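Local coordinates for protein mannose recognizing lectin (Marasmius oreades, PDB 4TKC) that binds mannose as a fungal lectin of the bulb-type family, holding the sugar in separate pockets of its domain, at residues S9-N14 and Y91-Q96; V30-T35 and S59-Q64. All coordinates share one frame; numbering follows the deposited sequence.

How the contacts relate
Two kinds of joint in a bulb-type lectin domain are described: contact 1 pairs two strands within one antiparallel sheet, while contact 2 packs strands of the other two sheets against each other through the core. Their centres lie about 10 Å apart, and along the chain contact 2 is nested inside the loop that contact 1 closes. They touch directly: Asn14 N lies 2.8 Å from Met63 O, a probable hydrogen bond, and Cys95 SG packs 3.4 Å from Val30 O. Each reaches a different sugar pocket at the C-terminal end of one segment, Gln96 beside the alpha-mannose and Gln64 beside the beta-mannose. Both contacts also touch the second subunit.

Contact 1. Residues S9-N14 and Y91-Q96; sequences STLPEN and YNLVCQ. With MAN (alpha-D-mannopyranose), chain D.
Glu13 OE2 is gripped by two donors, the backbone N of Tyr91 at 2.9 Å and ND1 of His89, where strand 10-12, outermost within this chain, pairs with strand 92-95 in an antiparallel sheet of the bulb-type lectin fold. Tyr91 N meets the anti lone pair of the carboxylate, and OE2 also lies in plane at the edge of the tyrosine ring, 3.5 Å from CD1; carboxylate and ring planes are 35° apart. With CG beside the backbone N (chi1 -65°) and an extended chain beyond it, Glu13 carries its carboxylate across to Tyr91. A water accepts from Glu13 N and donates to Tyr91 O, linking the two atoms beside a weak direct bond.

Leu11 and Leu93 form the hydrogen-bonded pair, with Leu11 N 2.8 Å from Leu93 O and in its carbonyl plane. Their side chains turn to the buried face, where Leu11 touches Val61 and Leu93 touches Phe32. Gln96, just past the strand, belongs to the alpha-mannose pocket, completed by residues such as Asp98 and Asn100. On the other face Thr10 and Val94 lie side by side, and Thr10 OG1 shares a 2.8 Å hydrogen bond with Ser9 OG.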
loop_
_atom_site.group_PDB
_atom_site.type_symbol
_atom_site.label_atom_id
_atom_site.label_comp_id
_atom_site.label_asym_id
_atom_site.label_seq_id
_atom_site.Cartn_x
_atom_site.Cartn_y
_atom_site.Cartn_z
ATOM N N SER A 9 -2.153 6.523 -10.997
ATOM C CA SER A 9 -3.154 7.499 -10.552
ATOM C C SER A 9 -4.169 7.046 -9.515
ATOM O O SER A 9 -4.884 7.841 -8.903
ATOM C CB SER A 9 -3.992 7.957 -11.771
ATOM O OG SER A 9 -4.790 6.871 -12.264
ATOM N N THR A 10 -4.220 5.732 -9.275
ATOM C CA THR A 10 -5.406 5.168 -8.683
ATOM C C THR A 10 -5.132 4.213 -7.513
ATOM O O THR A 10 -4.331 3.268 -7.646
ATOM C CB THR A 10 -6.242 4.454 -9.771
ATOM O OG1 THR A 10 -6.607 5.393 -10.807
ATOM C CG2 THR A 10 -7.495 3.764 -9.191
ATOM N N LEU A 11 -5.758 4.480 -6.373
ATOM C CA LEU A 11 -5.697 3.629 -5.183
ATOM C C LEU A 11 -6.926 2.744 -5.162
ATOM O O LEU A 11 -8.019 3.210 -4.900
ATOM C CB LEU A 11 -5.663 4.490 -3.906
ATOM C CG LEU A 11 -5.078 3.798 -2.685
ATOM C CD1 LEU A 11 -3.627 3.383 -2.928
ATOM C CD2 LEU A 11 -5.177 4.677 -1.462
ATOM N N PRO A 12 -6.790 1.478 -5.551
ATOM C CA PRO A 12 -7.917 0.542 -5.479
ATOM C C PRO A 12 -8.176 0.018 -4.049
ATOM O O PRO A 12 -7.460 0.388 -3.125
ATOM C CB PRO A 12 -7.472 -0.608 -6.401
ATOM C CG PRO A 12 -6.001 -0.485 -6.515
ATOM C CD PRO A 12 -5.536 0.807 -5.939
ATOM N N GLU A 13 -9.272 -0.723 -3.872
ATOM C CA GLU A 13 -9.515 -1.410 -2.591
ATOM C C GLU A 13 -8.300 -2.213 -2.141
ATOM O O GLU A 13 -7.600 -2.798 -2.963
ATOM C CB GLU A 13 -10.751 -2.302 -2.648
ATOM C CG GLU A 13 -12.047 -1.493 -2.847
ATOM C CD GLU A 13 -13.301 -2.379 -2.818
ATOM O OE1 GLU A 13 -13.234 -3.501 -2.262
ATOM O OE2 GLU A 13 -14.338 -1.979 -3.383
ATOM N N ASN A 14 -8.037 -2.021 -0.867
ATOM C CA ASN A 14 -6.823 -2.559 -0.195
ATOM C C ASN A 14 -5.549 -1.824 -0.545
ATOM O O ASN A 14 -4.463 -2.196 -0.138
ATOM C CB ASN A 14 -6.604 -4.070 -0.425
ATOM C CG ASN A 14 -7.646 -4.892 0.271
ATOM O OD1 ASN A 14 -7.944 -4.644 1.455
ATOM N ND2 ASN A 14 -8.301 -5.771 -0.472
ATOM N N TYR A 91 -14.564 0.127 -5.317
ATOM C CA TYR A 91 -14.277 1.552 -5.030
ATOM C C TYR A 91 -12.842 1.860 -5.411
ATOM O O TYR A 91 -11.944 0.981 -5.259
ATOM C CB TYR A 91 -14.485 1.795 -3.533
ATOM C CG TYR A 91 -15.926 1.788 -3.089
ATOM C CD1 TYR A 91 -16.556 0.622 -2.706
ATOM C CD2 TYR A 91 -16.670 2.988 -3.112
ATOM C CE1 TYR A 91 -17.884 0.587 -2.353
ATOM C CE2 TYR A 91 -18.003 2.975 -2.773
ATOM C CZ TYR A 91 -18.612 1.799 -2.402
ATOM O OH TYR A 91 -19.934 1.834 -2.070
ATOM N N ASN A 92 -12.582 3.077 -5.878
ATOM C CA ASN A 92 -11.251 3.478 -6.261
ATOM C C ASN A 92 -11.066 4.917 -5.917
ATOM O O ASN A 92 -12.032 5.715 -6.130
ATOM C CB ASN A 92 -11.058 3.281 -7.753
ATOM C CG ASN A 92 -10.860 1.830 -8.118
ATOM O OD1 ASN A 92 -9.752 1.304 -8.017
ATOM N ND2 ASN A 92 -11.923 1.197 -8.578
ATOM N N LEU A 93 -9.871 5.333 -5.535
ATOM C CA LEU A 93 -9.574 6.760 -5.350
ATOM C C LEU A 93 -8.684 7.150 -6.515
ATOM O O LEU A 93 -7.599 6.571 -6.688
ATOM C CB LEU A 93 -8.855 7.018 -4.002
ATOM C CG LEU A 93 -8.307 8.412 -3.713
ATOM C CD1 LEU A 93 -9.485 9.258 -3.278
ATOM C CD2 LEU A 93 -7.202 8.447 -2.655
ATOM N N VAL A 94 -9.134 8.163 -7.302
ATOM C CA VAL A 94 -8.419 8.510 -8.505
ATOM C C VAL A 94 -7.898 9.956 -8.458
ATOM O O VAL A 94 -8.669 10.930 -8.209
ATOM C CB VAL A 94 -9.292 8.346 -9.782
ATOM C CG1 VAL A 94 -8.478 8.622 -11.026
ATOM C CG2 VAL A 94 -9.856 6.937 -9.863
ATOM N N CYS A 95 -6.619 10.113 -8.785
ATOM C CA CYS A 95 -5.933 11.415 -8.842
ATOM C C CYS A 95 -5.934 11.806 -10.321
ATOM O O CYS A 95 -5.153 11.237 -11.116
ATOM C CB CYS A 95 -4.491 11.276 -8.303
ATOM S SG CYS A 95 -3.547 12.816 -8.226
ATOM N N GLN A 96 -6.807 12.766 -10.679
ATOM C CA GLN A 96 -7.083 13.027 -12.108
ATOM C C GLN A 96 -6.248 14.194 -12.668
ATOM O O GLN A 96 -5.807 15.083 -11.907
ATOM C CB GLN A 96 -8.574 13.337 -12.303
ATOM C CG GLN A 96 -9.479 12.172 -11.960
ATOM C CD GLN A 96 -10.965 12.402 -12.135
ATOM O OE1 GLN A 96 -11.425 13.571 -12.307
ATOM N NE2 GLN A 96 -11.698 11.353 -12.349
HETATM C C1 MAN D . -15.681 16.831 -12.230
HETATM C C2 MAN D . -14.602 15.941 -12.835
HETATM C C3 MAN D . -15.123 14.508 -12.880
HETATM C C4 MAN D . -15.552 14.056 -11.474
HETATM C C5 MAN D . -16.597 15.029 -10.917
HETATM C C6 MAN D . -16.924 14.715 -9.478
HETATM O O1 MAN D . -16.793 16.914 -13.097
HETATM O O2 MAN D . -13.446 16.075 -12.055
HETATM O O3 MAN D . -14.085 13.678 -13.352
HETATM O O4 MAN D . -16.074 12.739 -11.544
HETATM O O5 MAN D . -16.125 16.375 -10.981
HETATM O O6 MAN D . -18.014 15.502 -9.050
HETATM O O HOH W 1 -10.930 -1.256 -6.357
#

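Contact 2. Residues V30-T35 and S59-Q64. With BMA (beta-D-mannopyranose), chain B.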
loop_
_atom_site.group_PDB
_atom_site.type_symbol
_atom_site.label_atom_id
_atom_site.label_comp_id
_atom_site.label_asym_id
_atom_site.label_seq_id
_atom_site.Cartn_x
_atom_site.Cartn_y
_atom_site.Cartn_z
ATOM N N VAL A 30 -0.428 16.445 -11.201
ATOM C CA VAL A 30 -1.262 16.417 -10.010
ATOM C C VAL A 30 -0.805 15.217 -9.164
ATOM O O VAL A 30 -0.720 14.118 -9.693
ATOM C CB VAL A 30 -2.759 16.273 -10.366
ATOM C CG1 VAL A 30 -3.622 16.433 -9.112
ATOM C CG2 VAL A 30 -3.186 17.314 -11.427
ATOM N N GLU A 31 -0.479 15.481 -7.901
ATOM C CA GLU A 31 0.123 14.465 -7.031
ATOM C C GLU A 31 -0.579 14.513 -5.689
ATOM O O GLU A 31 -0.642 15.551 -5.010
ATOM C CB GLU A 31 1.620 14.740 -6.897
ATOM C CG GLU A 31 2.394 13.565 -6.292
ATOM C CD GLU A 31 3.884 13.803 -6.306
ATOM O OE1 GLU A 31 4.310 14.889 -5.873
ATOM O OE2 GLU A 31 4.634 12.855 -6.612
ATOM N N PHE A 32 -0.958 13.319 -5.216
ATOM C CA PHE A 32 -1.630 13.132 -3.946
ATOM C C PHE A 32 -0.645 12.384 -3.040
ATOM O O PHE A 32 -0.384 11.175 -3.193
ATOM C CB PHE A 32 -2.894 12.317 -4.121
ATOM C CG PHE A 32 -3.662 12.096 -2.848
ATOM C CD1 PHE A 32 -4.066 13.155 -2.047
ATOM C CD2 PHE A 32 -3.884 10.813 -2.381
ATOM C CE1 PHE A 32 -4.801 12.952 -0.899
ATOM C CE2 PHE A 32 -4.605 10.607 -1.222
ATOM C CZ PHE A 32 -5.067 11.675 -0.489
ATOM N N ARG A 33 -0.102 13.124 -2.082
ATOM C CA ARG A 33 1.057 12.693 -1.299
ATOM C C ARG A 33 0.703 12.422 0.139
ATOM O O ARG A 33 -0.063 13.165 0.761
ATOM C CB ARG A 33 2.040 13.880 -1.231
ATOM C CG ARG A 33 2.487 14.469 -2.534
ATOM C CD ARG A 33 3.234 15.779 -2.308
ATOM N NE ARG A 33 3.664 16.301 -3.599
ATOM C CZ ARG A 33 4.298 17.446 -3.800
ATOM N NH1 ARG A 33 4.515 18.290 -2.781
ATOM N NH2 ARG A 33 4.672 17.758 -5.048
ATOM N N VAL A 34 1.403 11.442 0.736
ATOM C CA VAL A 34 1.492 11.370 2.188
ATOM C C VAL A 34 2.951 11.693 2.555
ATOM O O VAL A 34 3.887 11.076 2.012
ATOM C CB VAL A 34 1.084 9.981 2.716
ATOM C CG1 VAL A 34 1.250 9.886 4.236
ATOM C CG2 VAL A 34 -0.357 9.668 2.341
ATOM N N THR A 35 3.139 12.765 3.336
ATOM C CA THR A 35 4.475 13.341 3.526
ATOM C C THR A 35 5.168 12.774 4.746
ATOM O O THR A 35 4.513 12.268 5.669
ATOM C CB THR A 35 4.461 14.890 3.586
ATOM O OG1 THR A 35 3.983 15.322 4.853
ATOM C CG2 THR A 35 3.582 15.488 2.452
ATOM N N SER A 59 0.155 8.568 8.956
ATOM C CA SER A 59 1.107 7.562 8.525
ATOM C C SER A 59 0.768 6.994 7.140
ATOM O O SER A 59 1.659 6.662 6.346
ATOM C CB SER A 59 1.112 6.449 9.559
ATOM O OG SER A 59 1.999 5.403 9.247
ATOM N N PHE A 60 -0.512 6.801 6.866
ATOM C CA PHE A 60 -0.886 6.208 5.592
ATOM C C PHE A 60 -2.357 6.546 5.263
ATOM O O PHE A 60 -3.136 6.822 6.167
ATOM C CB PHE A 60 -0.587 4.667 5.568
ATOM C CG PHE A 60 -1.402 3.872 6.540
ATOM C CD1 PHE A 60 -0.891 3.586 7.798
ATOM C CD2 PHE A 60 -2.590 3.260 6.155
ATOM C CE1 PHE A 60 -1.608 2.823 8.692
ATOM C CE2 PHE A 60 -3.308 2.487 7.063
ATOM C CZ PHE A 60 -2.813 2.281 8.334
ATOM N N VAL A 61 -2.691 6.366 3.986
ATOM C CA VAL A 61 -4.058 6.418 3.474
ATOM C C VAL A 61 -4.425 5.060 2.866
ATOM O O VAL A 61 -3.625 4.492 2.127
ATOM C CB VAL A 61 -4.150 7.514 2.385
ATOM C CG1 VAL A 61 -5.442 7.437 1.577
ATOM C CG2 VAL A 61 -4.051 8.896 3.013
ATOM N N LYS A 62 -5.611 4.554 3.197
ATOM C CA LYS A 62 -6.053 3.270 2.703
ATOM C C LYS A 62 -7.447 3.443 2.097
ATOM O O LYS A 62 -8.381 3.892 2.789
ATOM C CB LYS A 62 -6.070 2.243 3.860
ATOM C CG LYS A 62 -6.466 0.827 3.425
ATOM C CD LYS A 62 -6.088 -0.171 4.508
ATOM C CE LYS A 62 -6.157 -1.614 4.040
ATOM N NZ LYS A 62 -5.941 -2.634 5.115
ATOM N N MET A 63 -7.571 2.941 0.867
ATOM C CA MET A 63 -8.867 2.814 0.194
ATOM C C MET A 63 -9.412 1.441 0.602
ATOM O O MET A 63 -8.850 0.393 0.191
ATOM C CB MET A 63 -8.709 2.944 -1.338
ATOM C CG MET A 63 -9.956 2.693 -2.164
ATOM S SD MET A 63 -11.150 4.027 -2.128
ATOM C CE MET A 63 -12.245 3.510 -0.834
ATOM N N GLN A 64 -10.352 1.414 1.520
ATOM C CA GLN A 64 -10.728 0.155 2.164
ATOM C C GLN A 64 -11.797 -0.624 1.416
ATOM O O GLN A 64 -12.655 -0.046 0.703
ATOM C CB GLN A 64 -11.247 0.459 3.568
ATOM C CG GLN A 64 -10.224 1.165 4.432
ATOM C CD GLN A 64 -10.688 1.438 5.838
ATOM O OE1 GLN A 64 -11.891 1.511 6.141
ATOM N NE2 GLN A 64 -9.719 1.664 6.707
HETATM C C1 BMA B . -15.399 3.276 9.792
HETATM C C2 BMA B . -14.550 2.273 9.017
HETATM C C3 BMA B . -13.208 2.190 9.724
HETATM C C4 BMA B . -12.573 3.583 9.878
HETATM C C5 BMA B . -13.532 4.572 10.548
HETATM C C6 BMA B . -12.883 5.950 10.674
HETATM O O1 BMA B . -16.664 3.302 9.124
HETATM O O2 BMA B . -14.436 2.658 7.640
HETATM O O3 BMA B . -12.377 1.293 8.983
HETATM O O4 BMA B . -11.379 3.507 10.659
HETATM O O5 BMA B . -14.747 4.561 9.788
HETATM O O6 BMA B . -13.756 7.039 10.329
#
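Apolar contacts join Val34 to Val61: their CG2 methyls meet at 3.8 Å, the side chains crossing at a slant between two sheets of the bulb-type lectin fold. CG1 is anti to the backbone N in both valines (chi1 177° in Val34, 167° in Val61), and CG2, anti to the carbonyl carbon, is the branch that meets its counterpart. CG1 of Val34 rests 3.9 Å from Ser59 O, whereas CG1 of Val61 comes to the edge of the Phe32 ring, near its plane and 4.3 Å from CE2.

No hydrogen bond crosses between the segments. Ser59 O accepts instead from Tyr21 OH of the second subunit. Ser59 and Phe60 both face Tyr72 on the neighbouring strand 69-72, a classic beta bulge at the start of strand 60-63. Gln64, just past that strand, belongs to the beta-mannose pocket with Asp66, Asn68 and Tyr72.

Strands 30-34 and 60-63 run at 121° to each other, their axes 8.0 Å apart, while Ile17 of strand 15-18 packs on both Phe32 and Val34 and strand 40-44 flanks Phe32 through Ile40 and Leu42.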